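Local coordinates for protein ATP phosphoribosyltransferase regulatory subunit (Bacillus halodurans, PDB 3OD1) that is probably required, together with the HisG subunit, for the first step of histidine biosynthesis and may allow its feedback regulation by histidine, at residues B[46-51]-B[89-94]. Sequence-based numbering, arbitrary orientation.
Sequences IETPTL and IARLVA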
loop_
_atom_site.group_PDB
_atom_site.type_symbol
_atom_site.label_atom_id
_atom_site.label_comp_id
_atom_site.label_asym_id
_atom_site.label_seq_id
_atom_site.Cartn_x
_atom_site.Cartn_y
_atom_site.Cartn_z
ATOM N N ILE B 46 -1.192 9.611 -6.345
ATOM C CA ILE B 46 -2.594 9.440 -5.990
ATOM C C ILE B 46 -2.832 8.000 -5.560
ATOM O O ILE B 46 -1.911 7.167 -5.629
ATOM C CB ILE B 46 -3.556 9.828 -7.151
ATOM C CG1 ILE B 46 -3.093 9.224 -8.482
ATOM C CG2 ILE B 46 -3.674 11.342 -7.249
ATOM C CD1 ILE B 46 -3.378 7.716 -8.611
ATOM N N GLU B 47 -4.045 7.718 -5.084
ATOM C CA GLU B 47 -4.487 6.334 -4.940
ATOM C C GLU B 47 -5.893 6.156 -5.491
ATOM O O GLU B 47 -6.683 7.100 -5.537
ATOM C CB GLU B 47 -4.392 5.849 -3.487
ATOM C CG GLU B 47 -2.951 5.843 -2.978
ATOM C CD GLU B 47 -2.803 5.432 -1.505
ATOM O OE1 GLU B 47 -3.762 5.606 -0.719
ATOM O OE2 GLU B 47 -1.706 4.945 -1.140
ATOM N N THR B 48 -6.184 4.946 -5.949
ATOM C CA THR B 48 -7.515 4.603 -6.447
ATOM C C THR B 48 -7.938 3.340 -5.703
ATOM O O THR B 48 -7.122 2.750 -4.979
ATOM C CB THR B 48 -7.486 4.322 -7.959
ATOM O OG1 THR B 48 -6.550 3.269 -8.214
ATOM C CG2 THR B 48 -7.073 5.569 -8.740
ATOM N N PRO B 49 -9.203 2.915 -5.863
ATOM C CA PRO B 49 -9.698 1.796 -5.046
ATOM C C PRO B 49 -9.154 0.456 -5.494
ATOM O O PRO B 49 -8.688 0.296 -6.626
ATOM C CB PRO B 49 -11.216 1.812 -5.292
ATOM C CG PRO B 49 -11.501 3.195 -5.842
ATOM C CD PRO B 49 -10.285 3.532 -6.654
ATOM N N THR B 50 -9.269 -0.518 -4.604
ATOM C CA THR B 50 -8.862 -1.869 -4.911
ATOM C C THR B 50 -9.814 -2.498 -5.936
ATOM O O THR B 50 -9.411 -3.329 -6.736
ATOM C CB THR B 50 -8.821 -2.705 -3.627
ATOM O OG1 THR B 50 -7.831 -2.154 -2.750
ATOM C CG2 THR B 50 -8.474 -4.156 -3.942
ATOM N N LEU B 51 -11.075 -2.079 -5.911
ATOM C CA LEU B 51 -12.089 -2.653 -6.792
ATOM C C LEU B 51 -12.582 -1.640 -7.817
ATOM O O LEU B 51 -12.918 -0.506 -7.463
ATOM C CB LEU B 51 -13.286 -3.126 -5.964
ATOM C CG LEU B 51 -13.027 -4.336 -5.060
ATOM C CD1 LEU B 51 -14.095 -4.440 -3.977
ATOM C CD2 LEU B 51 -12.981 -5.601 -5.888
ATOM N N ILE B 89 -6.421 5.671 -13.335
ATOM C CA ILE B 89 -6.016 7.072 -13.372
ATOM C C ILE B 89 -6.783 7.828 -14.473
ATOM O O ILE B 89 -7.157 8.981 -14.294
ATOM C CB ILE B 89 -4.490 7.230 -13.501
ATOM C CG1 ILE B 89 -3.835 6.932 -12.143
ATOM C CG2 ILE B 89 -4.134 8.636 -13.980
ATOM C CD1 ILE B 89 -2.337 6.850 -12.188
ATOM N N ALA B 90 -7.048 7.162 -15.591
ATOM C CA ALA B 90 -7.839 7.788 -16.650
ATOM C C ALA B 90 -9.238 8.136 -16.133
ATOM O O ALA B 90 -9.754 9.230 -16.394
ATOM C CB ALA B 90 -7.919 6.884 -17.875
ATOM N N ARG B 91 -9.846 7.208 -15.395
ATOM C CA ARG B 91 -11.150 7.466 -14.782
ATOM C C ARG B 91 -11.083 8.673 -13.853
ATOM O O ARG B 91 -11.950 9.545 -13.873
ATOM C CB ARG B 91 -11.675 6.245 -14.005
ATOM C CG ARG B 91 -13.057 6.496 -13.333
ATOM C CD ARG B 91 -13.563 5.302 -12.501
ATOM N NE ARG B 91 -12.556 4.811 -11.555
ATOM C CZ ARG B 91 -12.013 5.532 -10.577
ATOM N NH1 ARG B 91 -12.381 6.792 -10.386
ATOM N NH2 ARG B 91 -11.087 4.989 -9.789
ATOM N N LEU B 92 -10.040 8.713 -13.036
ATOM C CA LEU B 92 -9.873 9.769 -12.047
ATOM C C LEU B 92 -9.777 11.105 -12.761
ATOM O O LEU B 92 -10.458 12.070 -12.400
ATOM C CB LEU B 92 -8.599 9.496 -11.247
ATOM C CG LEU B 92 -8.454 9.975 -9.809
ATOM C CD1 LEU B 92 -7.078 9.608 -9.303
ATOM C CD2 LEU B 92 -8.656 11.468 -9.742
ATOM N N VAL B 93 -8.935 11.143 -13.790
ATOM C CA VAL B 93 -8.688 12.342 -14.581
ATOM C C VAL B 93 -9.946 12.902 -15.239
ATOM O O VAL B 93 -10.126 14.119 -15.272
ATOM C CB VAL B 93 -7.614 12.089 -15.665
ATOM C CG1 VAL B 93 -7.519 13.274 -16.631
ATOM C CG2 VAL B 93 -6.267 11.820 -15.006
ATOM N N ALA B 94 -10.802 12.026 -15.764
ATOM C CA ALA B 94 -12.003 12.470 -16.468
ATOM C C ALA B 94 -13.156 12.803 -15.522
ATOM O O ALA B 94 -14.187 13.285 -15.967
ATOM C CB ALA B 94 -12.454 11.432 -17.482
#
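I46 and T48, on the irregular connection that follows strand 44-45, and I89 and L92, on helix 86-94, meet through apolar carbons. CD1 of I46 lies 3.6 Å from CG1 of I89, the two isoleucines crossing at a slant. Setting CG1 of I46 between its backbone N and carbonyl carbon (chi1 46°) carries this longer branch to the helix, where CD1 reaches I89 and the flank of the side chain receives L92, whose CD1 rests 4.1 Å from I46 CG1. That leucine methyl is shared: T48 turns its own methyl, CG2, to within 4.1 Å of it. Isoleucine thus serves two helix residues at once, and threonine adds a small apolar group.

The second kind of contact is made by R91. Its chain runs extended from the helix and then bends at chi3 (51°), which turns the guanidinium toward the loop. NH2 comes within 3.5 Å of P49 CD, a CH2 on the backbone N where other residues carry N-H, while T48 CB lies 4.1 Å from NH2, at the guanidinium edge. These are van der Waals contacts; the charge is met by E52, which forms a salt bridge with NH2, and by D18 of the second subunit, which forms another with NH1.

Two carboxylates, one from each chain, probably offset the cost of burying the guanidinium charge. Within this class-II synthetase-like fold, apolar packing and guanidinium contact join helix to loop without a polar bond between them, while the buried cation ties this region to the dimer interface.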